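Local coordinates for protein Cfl (Pectobacterium brasiliense, PDB 7A9J) that probably activates carboxylic acids with ATP, as in the AMP-binding ligase family, and binds an ethyl-oxoindene carboxylic acid in its pocket, at residues E265-T270 / I290-N295. The protein carries 1 engineered substitution. Numbering follows the deposited sequence.
Sequences ENITET and IKNEEN
T268 and N292 join the first turn of helix 267-274 to helix 283-294. N292 ND2 donates a hydrogen bond to T268 OG1 at 3.2 Å, with an N-H...O angle of 150°. The hydroxyl oxygen lies close to the amide plane of N292. The two side chains run past each other in opposite directions, which also brings N292 CB to 3.2 Å from T268 OG1. T268 has OG1 anti to its carbonyl carbon (chi1 -61°), and this turns the hydroxyl to N292 and the methyl CG2 to E293. T268 CG2 lies 3.7 Å from E293 OE2. I267 CG2 is 3.6 Å from N292 ND2, and the two side chains cross at about a right angle. The rest of I267 leads away and packs on L234.

A water forms the second link. It accepts from T268 OG1 at 2.8 Å and donates to E293 OE2 at 2.7 Å. E293 reaches it with a chain bent at chi2 (-66°), which brings its carboxylate back toward T268. Its other oxygen, OE1, accepts a hydrogen bond from the backbone N of L300. E293 also packs against C325 and F326 of helix 316-326.

This is partly buried packing between two helices that flank strand 278-281 in sequence. The carboxylate of E293 is held at both oxygens, which probably favours its charged form. The T268 hydroxyl gives its proton to the water and receives one from N292, so a chain of directional bonds runs from the N292 amide through hydroxyl and water to the E293 carboxylate and ties the helices together.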
ATOM      1  N   GLU A 265       3.999   6.347 -15.572  1.00 42.62           N
ATOM      2  CA  GLU A 265       4.411   7.705 -15.905  1.00 46.05           C
ATOM      3  C   GLU A 265       3.407   8.379 -16.833  1.00 55.89           C
ATOM      4  O   GLU A 265       3.221   9.591 -16.759  1.00 56.07           O
ATOM      5  CB  GLU A 265       5.805   7.714 -16.548  1.00 56.05           C
ATOM      6  CG  GLU A 265       6.915   7.241 -15.615  1.00 61.93           C
ATOM      7  CD  GLU A 265       8.214   6.842 -16.354  1.00 79.66           C
ATOM      8  OE1 GLU A 265       9.160   6.387 -15.662  1.00 71.36           O
ATOM      9  OE2 GLU A 265       8.296   6.978 -17.608  1.00 75.48           O
ATOM     10  N   ASN A 266       2.738   7.623 -17.697  1.00 41.71           N
ATOM     11  CA  ASN A 266       1.737   8.241 -18.558  1.00 41.79           C
ATOM     12  C   ASN A 266       0.332   7.880 -18.080  1.00 40.60           C
ATOM     13  O   ASN A 266      -0.537   7.547 -18.896  1.00 44.43           O
ATOM     14  CB  ASN A 266       2.003   7.808 -20.004  1.00 49.98           C
ATOM     15  CG  ASN A 266       3.298   8.391 -20.534  1.00 54.46           C
ATOM     16  OD1 ASN A 266       4.300   7.683 -20.685  1.00 64.15           O
ATOM     17  ND2 ASN A 266       3.289   9.689 -20.816  1.00 61.86           N
ATOM     18  N   ILE A 267       0.095   8.005 -16.764  1.00 43.27           N
ATOM     19  CA  ILE A 267      -1.054   7.350 -16.143  1.00 39.62           C
ATOM     20  C   ILE A 267      -2.366   7.901 -16.689  1.00 39.13           C
ATOM     21  O   ILE A 267      -3.337   7.149 -16.846  1.00 39.92           O
ATOM     22  CB  ILE A 267      -0.992   7.446 -14.600  1.00 36.37           C
ATOM     23  CG1 ILE A 267      -2.195   6.722 -13.955  1.00 42.34           C
ATOM     24  CG2 ILE A 267      -0.903   8.899 -14.141  1.00 40.91           C
ATOM     25  CD1 ILE A 267      -2.141   5.221 -14.187  1.00 44.70           C
ATOM     26  N   THR A 268      -2.453   9.215 -16.919  1.00 43.47           N
ATOM     27  CA  THR A 268      -3.714   9.775 -17.406  1.00 45.78           C
ATOM     28  C   THR A 268      -4.106   9.161 -18.748  1.00 43.80           C
ATOM     29  O   THR A 268      -5.247   8.722 -18.939  1.00 43.93           O
ATOM     30  CB  THR A 268      -3.613  11.303 -17.530  1.00 49.95           C
ATOM     31  OG1 THR A 268      -3.341  11.841 -16.227  1.00 46.29           O
ATOM     32  CG2 THR A 268      -4.928  11.872 -18.033  1.00 49.02           C
ATOM     33  N   GLU A 269      -3.166   9.126 -19.695  1.00 46.55           N
ATOM     34  CA  GLU A 269      -3.468   8.525 -20.993  1.00 54.43           C
ATOM     35  C   GLU A 269      -3.702   7.024 -20.868  1.00 43.80           C
ATOM     36  O   GLU A 269      -4.574   6.472 -21.546  1.00 46.80           O
ATOM     37  CB  GLU A 269      -2.360   8.834 -21.993  1.00 54.58           C
ATOM     38  CG  GLU A 269      -2.472  10.249 -22.599  1.00 75.56           C
ATOM     39  CD  GLU A 269      -3.753  10.469 -23.436  1.00 90.48           C
ATOM     40  OE1 GLU A 269      -4.385   9.477 -23.875  1.00 87.52           O
ATOM     41  OE2 GLU A 269      -4.128  11.646 -23.661  1.00101.39           O
ATOM     42  N   THR A 270      -2.920   6.343 -20.028  1.00 37.16           N
ATOM     43  CA  THR A 270      -3.138   4.924 -19.799  1.00 40.20           C
ATOM     44  C   THR A 270      -4.535   4.648 -19.265  1.00 48.29           C
ATOM     45  O   THR A 270      -5.180   3.668 -19.669  1.00 44.17           O
ATOM     46  CB  THR A 270      -2.067   4.416 -18.834  1.00 37.59           C
ATOM     47  OG1 THR A 270      -0.787   4.575 -19.496  1.00 40.70           O
ATOM     48  CG2 THR A 270      -2.326   2.938 -18.438  1.00 38.22           C
ATOM     49  N   ILE A 290      -4.513  13.777  -9.954  1.00 46.39           N
ATOM     50  CA  ILE A 290      -5.202  15.060  -9.834  1.00 47.27           C
ATOM     51  C   ILE A 290      -4.401  16.147 -10.527  1.00 45.46           C
ATOM     52  O   ILE A 290      -4.943  16.969 -11.278  1.00 50.31           O
ATOM     53  CB  ILE A 290      -5.424  15.399  -8.351  1.00 49.73           C
ATOM     54  CG1 ILE A 290      -6.411  14.402  -7.725  1.00 48.14           C
ATOM     55  CG2 ILE A 290      -5.828  16.902  -8.157  1.00 52.09           C
ATOM     56  CD1 ILE A 290      -6.430  14.456  -6.206  1.00 43.60           C
ATOM     57  N   LYS A 291      -3.094  16.171 -10.274  1.00 51.59           N
ATOM     58  CA  LYS A 291      -2.284  17.257 -10.805  1.00 54.17           C
ATOM     59  C   LYS A 291      -2.218  17.218 -12.327  1.00 61.61           C
ATOM     60  O   LYS A 291      -2.174  18.267 -12.970  1.00 60.59           O
ATOM     61  CB  LYS A 291      -0.883  17.203 -10.207  1.00 60.31           C
ATOM     62  CG  LYS A 291      -0.055  18.435 -10.604  1.00 78.44           C
ATOM     63  CD  LYS A 291       1.312  18.491  -9.933  1.00 83.55           C
ATOM     64  CE  LYS A 291       1.279  19.305  -8.651  1.00 90.35           C
ATOM     65  NZ  LYS A 291       2.649  19.776  -8.319  1.00 88.43           N
ATOM     66  N   ASN A 292      -2.242  16.026 -12.922  1.00 53.88           N
ATOM     67  CA  ASN A 292      -2.191  15.925 -14.378  1.00 53.75           C
ATOM     68  C   ASN A 292      -3.401  16.583 -15.040  1.00 67.00           C
ATOM     69  O   ASN A 292      -3.294  17.093 -16.161  1.00 59.62           O
ATOM     70  CB  ASN A 292      -2.096  14.461 -14.790  1.00 50.78           C
ATOM     71  CG  ASN A 292      -0.788  13.837 -14.375  1.00 53.13           C
ATOM     72  OD1 ASN A 292       0.144  14.536 -13.955  1.00 53.54           O
ATOM     73  ND2 ASN A 292      -0.701  12.514 -14.498  1.00 51.80           N
ATOM     74  N   GLU A 293      -4.550  16.600 -14.357  1.00 59.53           N
ATOM     75  CA  GLU A 293      -5.765  17.185 -14.925  1.00 66.34           C
ATOM     76  C   GLU A 293      -5.688  18.693 -15.073  1.00 76.02           C
ATOM     77  O   GLU A 293      -6.412  19.246 -15.908  1.00 73.72           O
ATOM     78  CB  GLU A 293      -6.983  16.845 -14.066  1.00 58.27           C
ATOM     79  CG  GLU A 293      -7.349  15.400 -14.123  1.00 62.22           C
ATOM     80  CD  GLU A 293      -7.816  14.968 -15.504  1.00 66.90           C
ATOM     81  OE1 GLU A 293      -8.904  15.404 -15.960  1.00 68.20           O
ATOM     82  OE2 GLU A 293      -7.088  14.189 -16.132  1.00 59.16           O
ATOM     83  N   GLU A 294      -4.866  19.366 -14.253  1.00 70.99           N
ATOM     84  CA  GLU A 294      -4.745  20.812 -14.352  1.00 83.31           C
ATOM     85  C   GLU A 294      -4.358  21.217 -15.770  1.00 95.95           C
ATOM     86  O   GLU A 294      -4.843  22.231 -16.285  1.00 93.62           O
ATOM     87  CB  GLU A 294      -3.735  21.314 -13.313  1.00 81.41           C
ATOM     88  CG  GLU A 294      -2.306  21.458 -13.827  1.00 96.52           C
ATOM     89  CD  GLU A 294      -1.247  21.403 -12.733  1.00 99.02           C
ATOM     90  OE1 GLU A 294      -0.184  20.778 -12.978  1.00 95.56           O
ATOM     91  OE2 GLU A 294      -1.469  21.981 -11.642  1.00 92.29           O
ATOM     92  N   ASN A 295      -3.531  20.405 -16.431  1.00100.93           N
ATOM     93  CA  ASN A 295      -3.281  20.524 -17.857  1.00103.33           C
ATOM     94  C   ASN A 295      -4.303  19.676 -18.597  1.00104.10           C
ATOM     95  O   ASN A 295      -5.510  19.825 -18.377  1.00105.76           O
ATOM     96  CB  ASN A 295      -1.859  20.079 -18.190  1.00107.97           C
ATOM     97  CG  ASN A 295      -0.917  20.250 -17.017  1.00114.63           C
ATOM     98  OD1 ASN A 295      -0.458  21.361 -16.738  1.00119.14           O
ATOM     99  ND2 ASN A 295      -0.632  19.149 -16.311  1.00101.99           N
TER
HETATM  100  O   HOH W   1      -5.336  12.809 -14.576  1.00 49.69           O